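Pectinesterase (PDB 5C1E) catalyses the hydrolysis of methyl esters in pectin, releasing methanol and leaving free galacturonate units in the polymer. Local coordinates at residues A[200-205]-A[231-236]; A[154-159]-A[172-177]; A[217-222]-A[238-243]. All coordinates share one frame; numbering follows the deposited sequence.

Contact 1. Residues A[200-205]-A[231-236]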
ATOM      1  N   ILE A 200      -3.939   3.691   9.977  1.00 16.02           N
ATOM      2  CA  ILE A 200      -2.776   4.466   9.535  1.00 16.62           C
ATOM      3  C   ILE A 200      -2.088   4.996  10.791  1.00 16.34           C
ATOM      4  O   ILE A 200      -2.631   5.861  11.477  1.00 17.03           O
ATOM      5  CB  ILE A 200      -3.206   5.570   8.559  1.00 16.29           C
ATOM      6  CG1 ILE A 200      -3.709   4.895   7.286  1.00 17.47           C
ATOM      7  CG2 ILE A 200      -2.048   6.509   8.262  1.00 17.05           C
ATOM      8  CD1 ILE A 200      -4.601   5.748   6.450  1.00 18.20           C
ATOM      9  N   ASP A 201      -0.929   4.418  11.103  1.00 16.24           N
ATOM     10  CA  ASP A 201      -0.292   4.584  12.414  1.00 17.13           C
ATOM     11  C   ASP A 201       1.124   5.121  12.318  1.00 17.45           C
ATOM     12  O   ASP A 201       1.972   4.554  11.628  1.00 17.83           O
ATOM     13  CB  ASP A 201      -0.263   3.249  13.164  1.00 17.44           C
ATOM     14  CG  ASP A 201       0.377   3.363  14.536  1.00 18.04           C
ATOM     15  OD1 ASP A 201      -0.323   3.734  15.493  1.00 18.19           O
ATOM     16  OD2 ASP A 201       1.570   3.046  14.657  1.00 18.56           O
ATOM     17  N   ASN A 202       1.394   6.205  13.040  1.00 18.10           N
ATOM     18  CA  ASN A 202       2.723   6.835  12.996  1.00 19.63           C
ATOM     19  C   ASN A 202       3.184   7.079  11.559  1.00 19.27           C
ATOM     20  O   ASN A 202       4.344   6.856  11.211  1.00 18.74           O
ATOM     21  CB  ASN A 202       3.741   5.977  13.780  1.00 21.09           C
ATOM     22  CG  ASN A 202       3.543   6.060  15.290  1.00 24.98           C
ATOM     23  OD1 ASN A 202       2.928   5.182  15.924  1.00 27.47           O
ATOM     24  ND2 ASN A 202       4.074   7.115  15.879  1.00 26.48           N
ATOM     25  N   CYS A 203       2.259   7.520  10.710  1.00 18.85           N
ATOM     26  CA  CYS A 203       2.595   7.858   9.338  1.00 18.34           C
ATOM     27  C   CYS A 203       2.740   9.366   9.177  1.00 18.47           C
ATOM     28  O   CYS A 203       2.433  10.146  10.081  1.00 18.46           O
ATOM     29  CB  CYS A 203       1.542   7.310   8.372  1.00 18.20           C
ATOM     30  SG  CYS A 203       1.458   5.496   8.334  1.00 18.01           S
ATOM     31  N   ASN A 204       3.231   9.749   8.014  0.50 18.71           N
ATOM     32  CA  ASN A 204       3.388  11.131   7.643  0.50 19.02           C
ATOM     33  C   ASN A 204       2.611  11.393   6.362  0.50 18.20           C
ATOM     34  O   ASN A 204       2.913  10.816   5.311  0.50 17.73           O
ATOM     35  CB  ASN A 204       4.853  11.445   7.418  0.50 20.13           C
ATOM     36  CG  ASN A 204       5.085  12.911   7.175  0.50 21.29           C
ATOM     37  OD1 ASN A 204       4.517  13.765   7.874  0.50 22.46           O
ATOM     38  ND2 ASN A 204       5.913  13.223   6.191  0.50 21.78           N
ATOM     39  N   ILE A 205       1.597  12.244   6.462  1.00 17.34           N
ATOM     40  CA  ILE A 205       0.726  12.564   5.321  1.00 16.72           C
ATOM     41  C   ILE A 205       1.132  13.964   4.812  1.00 17.34           C
ATOM     42  O   ILE A 205       1.106  14.925   5.571  1.00 16.51           O
ATOM     43  CB  ILE A 205      -0.769  12.550   5.739  1.00 15.91           C
ATOM     44  CG1 ILE A 205      -1.307  11.127   5.962  1.00 15.44           C
ATOM     45  CG2 ILE A 205      -1.634  13.168   4.649  1.00 16.18           C
ATOM     46  CD1 ILE A 205      -0.588  10.311   7.005  1.00 15.61           C
ATOM     47  N   TYR A 231      -6.856   7.162  11.504  1.00 15.74           N
ATOM     48  CA  TYR A 231      -5.538   7.773  11.434  1.00 15.91           C
ATOM     49  C   TYR A 231      -5.133   8.094  12.868  1.00 16.83           C
ATOM     50  O   TYR A 231      -5.825   8.848  13.559  1.00 17.67           O
ATOM     51  CB  TYR A 231      -5.557   9.072  10.628  1.00 15.85           C
ATOM     52  CG  TYR A 231      -5.657   8.944   9.111  1.00 15.89           C
ATOM     53  CD1 TYR A 231      -6.868   8.624   8.502  1.00 16.24           C
ATOM     54  CD2 TYR A 231      -4.584   9.258   8.290  1.00 15.77           C
ATOM     55  CE1 TYR A 231      -6.980   8.546   7.114  1.00 15.86           C
ATOM     56  CE2 TYR A 231      -4.684   9.189   6.901  1.00 15.74           C
ATOM     57  CZ  TYR A 231      -5.882   8.818   6.316  1.00 15.89           C
ATOM     58  OH  TYR A 231      -6.013   8.755   4.933  1.00 15.63           O
ATOM     59  N   GLN A 232      -4.039   7.494  13.320  1.00 17.82           N
ATOM     60  CA  GLN A 232      -3.616   7.615  14.714  1.00 17.99           C
ATOM     61  C   GLN A 232      -2.119   7.876  14.834  1.00 17.77           C
ATOM     62  O   GLN A 232      -1.309   7.364  14.038  1.00 16.99           O
ATOM     63  CB  GLN A 232      -3.999   6.349  15.500  1.00 18.21           C
ATOM     64  CG  GLN A 232      -3.496   5.058  14.901  1.00 18.18           C
ATOM     65  CD  GLN A 232      -3.971   3.825  15.658  1.00 18.32           C
ATOM     66  OE1 GLN A 232      -5.095   3.774  16.127  1.00 18.83           O
ATOM     67  NE2 GLN A 232      -3.139   2.814  15.722  1.00 18.95           N
ATOM     68  N   ASN A 233      -1.743   8.662  15.842  1.00 18.59           N
ATOM     69  CA  ASN A 233      -0.334   8.919  16.116  1.00 19.03           C
ATOM     70  C   ASN A 233       0.446   9.402  14.887  1.00 18.85           C
ATOM     71  O   ASN A 233       1.639   9.109  14.757  1.00 18.20           O
ATOM     72  CB  ASN A 233       0.333   7.656  16.670  1.00 20.02           C
ATOM     73  CG  ASN A 233      -0.381   7.090  17.877  1.00 21.44           C
ATOM     74  OD1 ASN A 233      -0.692   7.814  18.813  1.00 21.52           O
ATOM     75  ND2 ASN A 233      -0.622   5.774  17.871  1.00 22.98           N
ATOM     76  N   SER A 234      -0.225  10.137  13.996  1.00 17.51           N
ATOM     77  CA  SER A 234       0.341  10.503  12.714  1.00 18.13           C
ATOM     78  C   SER A 234       0.450  12.000  12.530  1.00 17.88           C
ATOM     79  O   SER A 234      -0.214  12.784  13.228  1.00 18.90           O
ATOM     80  CB  SER A 234      -0.513   9.942  11.570  1.00 18.11           C
ATOM     81  OG  SER A 234      -0.483   8.540  11.549  1.00 17.60           O
ATOM     82  N   VAL A 235       1.301  12.386  11.586  1.00 17.40           N
ATOM     83  CA  VAL A 235       1.468  13.770  11.185  1.00 17.69           C
ATOM     84  C   VAL A 235       0.658  14.062   9.925  1.00 17.53           C
ATOM     85  O   VAL A 235       0.846  13.415   8.888  1.00 17.96           O
ATOM     86  CB  VAL A 235       2.944  14.134  10.950  1.00 18.67           C
ATOM     87  CG1 VAL A 235       3.075  15.633  10.691  1.00 19.82           C
ATOM     88  CG2 VAL A 235       3.784  13.757  12.164  1.00 19.65           C
ATOM     89  N   LEU A 236      -0.233  15.039  10.028  1.00 17.26           N
ATOM     90  CA  LEU A 236      -1.103  15.449   8.927  1.00 18.35           C
ATOM     91  C   LEU A 236      -0.752  16.871   8.535  1.00 19.14           C
ATOM     92  O   LEU A 236      -0.904  17.799   9.356  1.00 19.81           O
ATOM     93  CB  LEU A 236      -2.554  15.397   9.364  1.00 18.50           C
ATOM     94  CG  LEU A 236      -3.083  14.043   9.860  1.00 18.78           C
ATOM     95  CD1 LEU A 236      -4.510  14.264  10.319  1.00 19.36           C
ATOM     96  CD2 LEU A 236      -3.005  12.990   8.768  1.00 19.01           C
TER
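Residues 200-205 run parallel to 231-236 and both segments turn a corner together: Ile200 and Asp201 are bridged to Tyr231 and Gln232 before it, Asn204 and Ile205 to Val235 and Leu236 after it. Each arm has its backbone bonds, such as Gln232 N to Ile200 O (2.8 Å) and Ile205 N to Val235 O (2.8 Å). At the corner Ser234 OG replaces a backbone carbonyl, accepting from Cys203 N (3.0 Å) while donating to Gln232 O from above that carbonyl's plane.

On the inner face, Ile200 lies alongside Tyr231 and sets its CD1 over the ring, 3.6 Å from the ring centroid, a CH-pi contact displaced toward CZ. Ile205 meets the same ring at its edge through CG1 and rests beside Leu236 CD2; Tyr231 OH is hydrogen-bonded to Leu219 O.

On the face that carries Asp201 and Gln232, the contact at the Asp201 end is polar. Asp201, with CG anti to the backbone N (chi1 -180°), offers OD1 to two amides: Gln232 NE2 at 3.0 Å on the anti side and Asn233 ND2 at 3.1 Å on the syn side, from opposite faces of the carboxylate plane. Gln232 OE1 and Asn233 OD1 have partners further on, Val281 N and Asn260 ND2. Two neutral donors gripping one oxygen would fix the rotation of the carboxylate and probably favour its ionised form.

Contact 2. Residues A[154-159]-A[172-177]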
ATOM      1  N   CYS A 154       6.974   2.440   4.049  1.00 15.72           N
ATOM      2  CA  CYS A 154       6.705   2.530   2.641  1.00 15.21           C
ATOM      3  C   CYS A 154       6.311   3.959   2.271  1.00 15.67           C
ATOM      4  O   CYS A 154       6.013   4.796   3.136  1.00 15.31           O
ATOM      5  CB  CYS A 154       5.581   1.570   2.231  1.00 15.70           C
ATOM      6  SG  CYS A 154       5.988  -0.198   2.378  1.00 15.96           S
ATOM      7  N   MET A 155       6.324   4.219   0.969  1.00 14.48           N
ATOM      8  CA  MET A 155       5.871   5.475   0.418  1.00 15.71           C
ATOM      9  C   MET A 155       4.720   5.130  -0.503  1.00 15.03           C
ATOM     10  O   MET A 155       4.906   4.359  -1.456  1.00 14.41           O
ATOM     11  CB  MET A 155       7.018   6.135  -0.343  1.00 16.51           C
ATOM     12  CG  MET A 155       6.839   7.609  -0.679  1.00 17.05           C
ATOM     13  SD  MET A 155       5.571   7.983  -1.899  1.00 18.20           S
ATOM     14  CE  MET A 155       6.140   7.069  -3.344  1.00 17.95           C
ATOM     15  N   ILE A 156       3.535   5.673  -0.213  1.00 15.11           N
ATOM     16  CA  ILE A 156       2.343   5.454  -1.050  1.00 15.02           C
ATOM     17  C   ILE A 156       1.910   6.801  -1.614  1.00 14.70           C
ATOM     18  O   ILE A 156       1.545   7.714  -0.855  1.00 13.84           O
ATOM     19  CB  ILE A 156       1.174   4.789  -0.282  1.00 15.69           C
ATOM     20  CG1 ILE A 156       1.623   3.472   0.325  1.00 16.26           C
ATOM     21  CG2 ILE A 156       0.021   4.455  -1.234  1.00 15.68           C
ATOM     22  CD1 ILE A 156       1.934   3.568   1.786  1.00 17.91           C
ATOM     23  N   GLU A 157       1.928   6.898  -2.945  1.00 14.92           N
ATOM     24  CA  GLU A 157       1.648   8.164  -3.625  1.00 15.65           C
ATOM     25  C   GLU A 157       0.494   8.071  -4.597  1.00 15.56           C
ATOM     26  O   GLU A 157       0.391   7.119  -5.389  1.00 14.13           O
ATOM     27  CB  GLU A 157       2.886   8.659  -4.372  1.00 16.92           C
ATOM     28  CG  GLU A 157       2.715  10.054  -4.951  1.00 18.45           C
ATOM     29  CD  GLU A 157       4.001  10.699  -5.446  1.00 19.56           C
ATOM     30  OE1 GLU A 157       3.938  11.881  -5.832  1.00 20.39           O
ATOM     31  OE2 GLU A 157       5.058  10.050  -5.472  1.00 20.67           O
ATOM     32  N   GLY A 158      -0.342   9.108  -4.564  1.00 15.18           N
ATOM     33  CA  GLY A 158      -1.450   9.262  -5.477  1.00 14.99           C
ATOM     34  C   GLY A 158      -2.304  10.452  -5.099  1.00 15.19           C
ATOM     35  O   GLY A 158      -1.908  11.298  -4.282  1.00 15.37           O
ATOM     36  N   ALA A 159      -3.484  10.524  -5.698  1.00 15.02           N
ATOM     37  CA  ALA A 159      -4.385  11.637  -5.502  1.00 14.79           C
ATOM     38  C   ALA A 159      -5.814  11.216  -5.179  1.00 15.16           C
ATOM     39  O   ALA A 159      -6.440  11.791  -4.293  1.00 14.72           O
ATOM     40  CB  ALA A 159      -4.392  12.503  -6.746  1.00 14.83           C
ATOM     41  N   GLY A 172       2.289   1.394   8.905  1.00 16.09           N
ATOM     42  CA  GLY A 172       3.122   1.852  10.007  1.00 17.23           C
ATOM     43  C   GLY A 172       4.316   2.628   9.487  1.00 17.48           C
ATOM     44  O   GLY A 172       5.068   2.145   8.627  1.00 16.86           O
ATOM     45  N   GLU A 173       4.531   3.814  10.030  1.00 18.07           N
ATOM     46  CA  GLU A 173       5.699   4.624   9.675  1.00 19.43           C
ATOM     47  C   GLU A 173       5.860   4.791   8.156  1.00 18.25           C
ATOM     48  O   GLU A 173       6.971   4.720   7.646  1.00 17.88           O
ATOM     49  CB  GLU A 173       6.969   4.012  10.265  1.00 21.10           C
ATOM     50  CG  GLU A 173       6.999   3.993  11.781  1.00 23.72           C
ATOM     51  CD  GLU A 173       8.164   3.190  12.369  1.00 27.33           C
ATOM     52  OE1 GLU A 173       9.071   2.724  11.640  1.00 28.15           O
ATOM     53  OE2 GLU A 173       8.163   3.012  13.604  1.00 32.14           O
ATOM     54  N   CYS A 174       4.748   5.022   7.455  1.00 17.42           N
ATOM     55  CA  CYS A 174       4.770   5.242   6.020  1.00 16.42           C
ATOM     56  C   CYS A 174       4.657   6.717   5.698  1.00 16.49           C
ATOM     57  O   CYS A 174       4.068   7.502   6.466  1.00 15.23           O
ATOM     58  CB  CYS A 174       3.618   4.508   5.336  1.00 16.46           C
ATOM     59  SG  CYS A 174       3.727   2.712   5.397  1.00 17.10           S
ATOM     60  N   ASP A 175       5.204   7.085   4.544  1.00 16.27           N
ATOM     61  CA  ASP A 175       4.959   8.399   3.985  1.00 17.34           C
ATOM     62  C   ASP A 175       3.832   8.241   2.991  1.00 16.84           C
ATOM     63  O   ASP A 175       3.935   7.467   2.043  1.00 15.92           O
ATOM     64  CB  ASP A 175       6.221   8.974   3.323  1.00 18.40           C
ATOM     65  CG  ASP A 175       7.258   9.455   4.342  1.00 20.12           C
ATOM     66  OD1 ASP A 175       6.892   9.864   5.464  1.00 21.33           O
ATOM     67  OD2 ASP A 175       8.454   9.417   4.016  1.00 21.21           O
ATOM     68  N   ILE A 176       2.741   8.962   3.234  1.00 16.33           N
ATOM     69  CA  ILE A 176       1.576   8.918   2.388  1.00 15.72           C
ATOM     70  C   ILE A 176       1.514  10.280   1.709  1.00 15.83           C
ATOM     71  O   ILE A 176       1.330  11.313   2.370  1.00 15.11           O
ATOM     72  CB  ILE A 176       0.331   8.570   3.217  1.00 16.28           C
ATOM     73  CG1 ILE A 176       0.460   7.145   3.754  1.00 15.98           C
ATOM     74  CG2 ILE A 176      -0.943   8.767   2.414  1.00 16.08           C
ATOM     75  CD1 ILE A 176      -0.547   6.773   4.818  1.00 16.44           C
ATOM     76  N   VAL A 177       1.714  10.267   0.393  1.00 15.12           N
ATOM     77  CA  VAL A 177       2.068  11.457  -0.378  1.00 15.33           C
ATOM     78  C   VAL A 177       1.017  11.738  -1.444  1.00 15.53           C
ATOM     79  O   VAL A 177       0.872  10.965  -2.378  1.00 14.94           O
ATOM     80  CB  VAL A 177       3.441  11.280  -1.049  1.00 15.57           C
ATOM     81  CG1 VAL A 177       3.867  12.557  -1.775  1.00 16.38           C
ATOM     82  CG2 VAL A 177       4.495  10.871  -0.013  1.00 15.97           C
TER
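Met155 and Val177 meet at a slant on the face they share with Asp175 and Glu157. The methionine starts with CG anti to its own amide nitrogen (chi1 -165°), and the turn at chi2 (-69°) then brings SD to Val177 CG2 at 3.6 Å. The other methyl of the valine, CG1, lies near the carboxylate end of Glu157, whose extended chain passes with CG 3.3 Å from Val177 O. Val177 thus sits between a thioether and the aliphatic stem of an acid, two residues apart on the same strand.

The opposite face is apolar. Ile156 CD1 lies 4.0 Å from Cys174 CB, with Ile176 CG1 a little farther off. Cys174 SG also stands beside Cys154: it accepts a hydrogen bond from Cys154 N at 3.5 Å, and Cys154 CB packs on the same sulfur. The two cysteines are therefore neighbours without a disulfide, and a thiol takes the place of a backbone acceptor where the strands begin.

From there the backbone pairing is regular, from Asp175 N to Cys154 O (2.8 Å) through to Gly158 N bound to Val177 O (3.1 Å), with the strand axes 9° apart. Asp175 directs OD2 to Tyr69 OH, in a loop that also touches Met155. Strand 155-158 is flanked on its far side by strand 134-136, where Phe135 packs on Cys154 and Ile156, while strand 175-178 continues to strand 204-207, whose Ile205 meets Ile176.

Contact 3. Residues A[217-222]-A[238-243]. With ACT (acetate ion), chain M.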
ATOM      1  N   VAL A 217      -7.182  17.906   0.264  1.00 17.30           N
ATOM      2  CA  VAL A 217      -7.065  16.455   0.400  1.00 17.20           C
ATOM      3  C   VAL A 217      -7.958  16.003   1.551  1.00 16.51           C
ATOM      4  O   VAL A 217      -8.042  16.663   2.595  1.00 17.38           O
ATOM      5  CB  VAL A 217      -5.588  16.010   0.578  1.00 17.01           C
ATOM      6  CG1 VAL A 217      -5.469  14.512   0.805  1.00 17.05           C
ATOM      7  CG2 VAL A 217      -4.771  16.384  -0.650  1.00 17.67           C
ATOM      8  N   TYR A 218      -8.623  14.876   1.354  1.00 16.28           N
ATOM      9  CA  TYR A 218      -9.433  14.268   2.399  1.00 16.42           C
ATOM     10  C   TYR A 218      -8.806  12.975   2.880  1.00 15.59           C
ATOM     11  O   TYR A 218      -8.140  12.263   2.128  1.00 14.93           O
ATOM     12  CB  TYR A 218     -10.848  13.998   1.876  1.00 16.60           C
ATOM     13  CG  TYR A 218     -11.604  15.268   1.526  1.00 17.77           C
ATOM     14  CD1 TYR A 218     -12.324  15.958   2.486  1.00 18.14           C
ATOM     15  CD2 TYR A 218     -11.589  15.764   0.232  1.00 18.56           C
ATOM     16  CE1 TYR A 218     -13.018  17.125   2.168  1.00 19.02           C
ATOM     17  CE2 TYR A 218     -12.273  16.923  -0.102  1.00 19.99           C
ATOM     18  CZ  TYR A 218     -12.989  17.597   0.868  1.00 19.67           C
ATOM     19  OH  TYR A 218     -13.664  18.745   0.524  1.00 21.86           O
ATOM     20  N   LEU A 219      -9.009  12.687   4.153  1.00 15.49           N
ATOM     21  CA  LEU A 219      -8.488  11.486   4.765  1.00 15.39           C
ATOM     22  C   LEU A 219      -9.131  10.251   4.118  1.00 15.12           C
ATOM     23  O   LEU A 219      -8.513   9.179   4.003  1.00 13.75           O
ATOM     24  CB  LEU A 219      -8.775  11.521   6.266  1.00 16.07           C
ATOM     25  CG  LEU A 219      -8.073  12.630   7.061  1.00 16.70           C
ATOM     26  CD1 LEU A 219      -8.674  12.706   8.455  1.00 16.66           C
ATOM     27  CD2 LEU A 219      -6.563  12.412   7.119  1.00 17.24           C
ATOM     28  N   GLY A 220     -10.367  10.417   3.671  1.00 14.58           N
ATOM     29  CA  GLY A 220     -11.042   9.337   2.998  1.00 14.75           C
ATOM     30  C   GLY A 220     -12.456   9.652   2.575  1.00 14.81           C
ATOM     31  O   GLY A 220     -13.024  10.710   2.922  1.00 14.46           O
ATOM     32  N   ARG A 221     -12.993   8.724   1.796  1.00 14.35           N
ATOM     33  CA  ARG A 221     -14.411   8.687   1.492  1.00 14.29           C
ATOM     34  C   ARG A 221     -14.851   7.223   1.387  1.00 14.41           C
ATOM     35  O   ARG A 221     -14.016   6.336   1.155  1.00 14.23           O
ATOM     36  CB  ARG A 221     -14.714   9.493   0.234  1.00 14.62           C
ATOM     37  CG  ARG A 221     -14.024   8.972  -1.020  1.00 15.28           C
ATOM     38  CD  ARG A 221     -14.329   9.872  -2.203  1.00 15.53           C
ATOM     39  NE  ARG A 221     -13.903   9.258  -3.452  1.00 16.02           N
ATOM     40  CZ  ARG A 221     -14.464   9.497  -4.638  1.00 16.97           C
ATOM     41  NH1 ARG A 221     -15.480  10.337  -4.735  1.00 17.95           N
ATOM     42  NH2 ARG A 221     -14.020   8.883  -5.722  1.00 17.06           N
ATOM     43  N   PRO A 222     -16.148   6.953   1.580  1.00 14.48           N
ATOM     44  CA  PRO A 222     -16.577   5.551   1.678  1.00 14.80           C
ATOM     45  C   PRO A 222     -16.931   4.928   0.332  1.00 15.16           C
ATOM     46  O   PRO A 222     -17.971   5.257  -0.260  1.00 14.36           O
ATOM     47  CB  PRO A 222     -17.798   5.617   2.589  1.00 14.40           C
ATOM     48  CG  PRO A 222     -18.331   6.994   2.433  1.00 15.18           C
ATOM     49  CD  PRO A 222     -17.189   7.894   2.039  1.00 14.67           C
ATOM     50  N   ASP A 238      -0.916  20.485   6.145  1.00 21.14           N
ATOM     51  CA  ASP A 238      -2.016  21.391   5.804  1.00 21.98           C
ATOM     52  C   ASP A 238      -2.784  21.021   4.536  1.00 21.52           C
ATOM     53  O   ASP A 238      -3.721  21.716   4.171  1.00 20.63           O
ATOM     54  CB  ASP A 238      -1.531  22.848   5.719  1.00 24.54           C
ATOM     55  CG  ASP A 238      -0.688  23.138   4.479  1.00 25.74           C
ATOM     56  OD1 ASP A 238      -0.363  22.222   3.689  1.00 26.19           O
ATOM     57  OD2 ASP A 238      -0.336  24.321   4.300  1.00 30.29           O
ATOM     58  N   ILE A 239      -2.415  19.931   3.864  1.00 20.48           N
ATOM     59  CA  ILE A 239      -3.250  19.435   2.760  1.00 19.88           C
ATOM     60  C   ILE A 239      -4.638  18.963   3.190  1.00 18.81           C
ATOM     61  O   ILE A 239      -5.562  18.966   2.377  1.00 17.61           O
ATOM     62  CB  ILE A 239      -2.569  18.317   1.930  1.00 20.01           C
ATOM     63  CG1 ILE A 239      -2.301  17.046   2.764  1.00 19.80           C
ATOM     64  CG2 ILE A 239      -1.286  18.856   1.303  1.00 20.00           C
ATOM     65  CD1 ILE A 239      -1.846  15.866   1.930  1.00 20.18           C
ATOM     66  N   ILE A 240      -4.793  18.559   4.448  1.00 18.33           N
ATOM     67  CA  ILE A 240      -6.073  17.986   4.896  1.00 18.19           C
ATOM     68  C   ILE A 240      -7.158  19.049   5.052  1.00 19.12           C
ATOM     69  O   ILE A 240      -7.032  19.992   5.846  1.00 19.65           O
ATOM     70  CB  ILE A 240      -5.916  17.158   6.191  1.00 18.18           C
ATOM     71  CG1 ILE A 240      -4.899  16.024   5.980  1.00 18.42           C
ATOM     72  CG2 ILE A 240      -7.266  16.607   6.644  1.00 18.19           C
ATOM     73  CD1 ILE A 240      -5.216  15.100   4.821  1.00 18.29           C
ATOM     74  N   ASN A 241      -8.228  18.890   4.286  1.00 19.15           N
ATOM     75  CA  ASN A 241      -9.376  19.765   4.382  1.00 19.90           C
ATOM     76  C   ASN A 241      -9.940  19.739   5.811  1.00 19.82           C
ATOM     77  O   ASN A 241      -9.976  18.698   6.440  1.00 19.70           O
ATOM     78  CB  ASN A 241     -10.426  19.323   3.367  1.00 20.35           C
ATOM     79  CG  ASN A 241     -11.614  20.249   3.326  1.00 20.94           C
ATOM     80  OD1 ASN A 241     -12.488  20.181   4.182  1.00 20.36           O
ATOM     81  ND2 ASN A 241     -11.631  21.152   2.349  1.00 22.89           N
ATOM     82  N   PRO A 242     -10.378  20.891   6.336  1.00 20.78           N
ATOM     83  CA  PRO A 242     -10.925  20.905   7.700  1.00 20.63           C
ATOM     84  C   PRO A 242     -12.045  19.896   7.990  1.00 19.73           C
ATOM     85  O   PRO A 242     -12.133  19.407   9.105  1.00 18.38           O
ATOM     86  CB  PRO A 242     -11.443  22.330   7.850  1.00 21.16           C
ATOM     87  CG  PRO A 242     -10.548  23.143   6.984  1.00 21.95           C
ATOM     88  CD  PRO A 242     -10.076  22.254   5.860  1.00 21.50           C
ATOM     89  N   LYS A 243     -12.883  19.592   7.003  1.00 20.01           N
ATOM     90  CA  LYS A 243     -13.926  18.566   7.178  1.00 20.18           C
ATOM     91  C   LYS A 243     -13.356  17.146   7.366  1.00 18.69           C
ATOM     92  O   LYS A 243     -14.047  16.258   7.880  1.00 17.61           O
ATOM     93  CB  LYS A 243     -14.931  18.619   6.032  1.00 23.60           C
ATOM     94  CG  LYS A 243     -15.625  19.970   5.894  1.00 26.85           C
ATOM     95  CD  LYS A 243     -16.732  19.980   4.849  1.00 30.44           C
ATOM     96  CE  LYS A 243     -16.264  19.601   3.442  1.00 34.62           C
ATOM     97  NZ  LYS A 243     -15.315  20.573   2.831  1.00 38.63           N
TER
HETATM   98  C   ACT M 412     -18.403   9.127  -6.685  0.50 51.90           C
HETATM   99  O   ACT M 412     -17.502   9.959  -6.946  0.50 50.38           O
HETATM  100  OXT ACT M 412     -19.366   9.389  -5.922  0.50 50.41           O
HETATM  101  CH3 ACT M 412     -18.327   7.762  -7.307  0.50 51.25           C
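Tyr218 and Asn241 come together through different first torsions: the tyrosine places CG anti to its carbonyl carbon (chi1 -64°), the asparagine places its own anti to the backbone N (chi1 -176°), and the two side chains run side by side. Asn241 CB lies over one face of the ring, 4.1 Å from its centroid in a CH-pi contact, with the amide plane turned 28° from the ring.

Asn241 OD1 closes an Asx turn by accepting from Lys243 N (2.9 Å) and takes a second bond from Lys243 NZ (3.2 Å), which comes from above the amide carbonyl plane. The lysine, bent at its last two torsions, brings NZ near the ring edge and makes a weak bond to Tyr218 OH. Asn241 ND2 is held by Glu215 O.

Val217 is bonded through both its backbone N and its O: N donates to Ile239 O (2.9 Å) and O accepts from Asn241 N (2.8 Å). Val217 packs beside Ile239, and Leu219 CD2 crosses to Ile240 CD1 at 3.8 Å.

Beyond the corner at Leu219, Arg221 donates NH1 to O of an acetate ion, probably from the crystallisation liquor (3.0 Å), while its NE forms a salt bridge with Asp161, the predicted active-site residue. The loop after strand 235-236 pairs with edge strand 217-220 of the parallel beta-helix; the Arg221-Asp161 pair matches the active-site arginine-aspartate pair of this family.

In the fold
All three contacts belong to the right-handed parallel beta-helix of the pectinesterase family. The 204-205 part of contact 1 shares a sheet with contact 2, their centres about 10 Å apart: strand 204-207 lies beside strand 175-178 in it, with Asn204 O 2.8 Å from Ile176 N. Contact 3 concerns another wall of the coil and the loop after strand 235-236; it meets contact 1 in the interior, where Ile205 CG2 packs on Ile239 CD1 and Leu236 CD2 is 4.0 Å from Leu219 CD2. Contacts 2 and 3 do not touch. Relative to the predicted active-site Asp161, the side chains of Tyr218 in contact 3 and Tyr231 in contact 1 lie about 8 and 10 Å away.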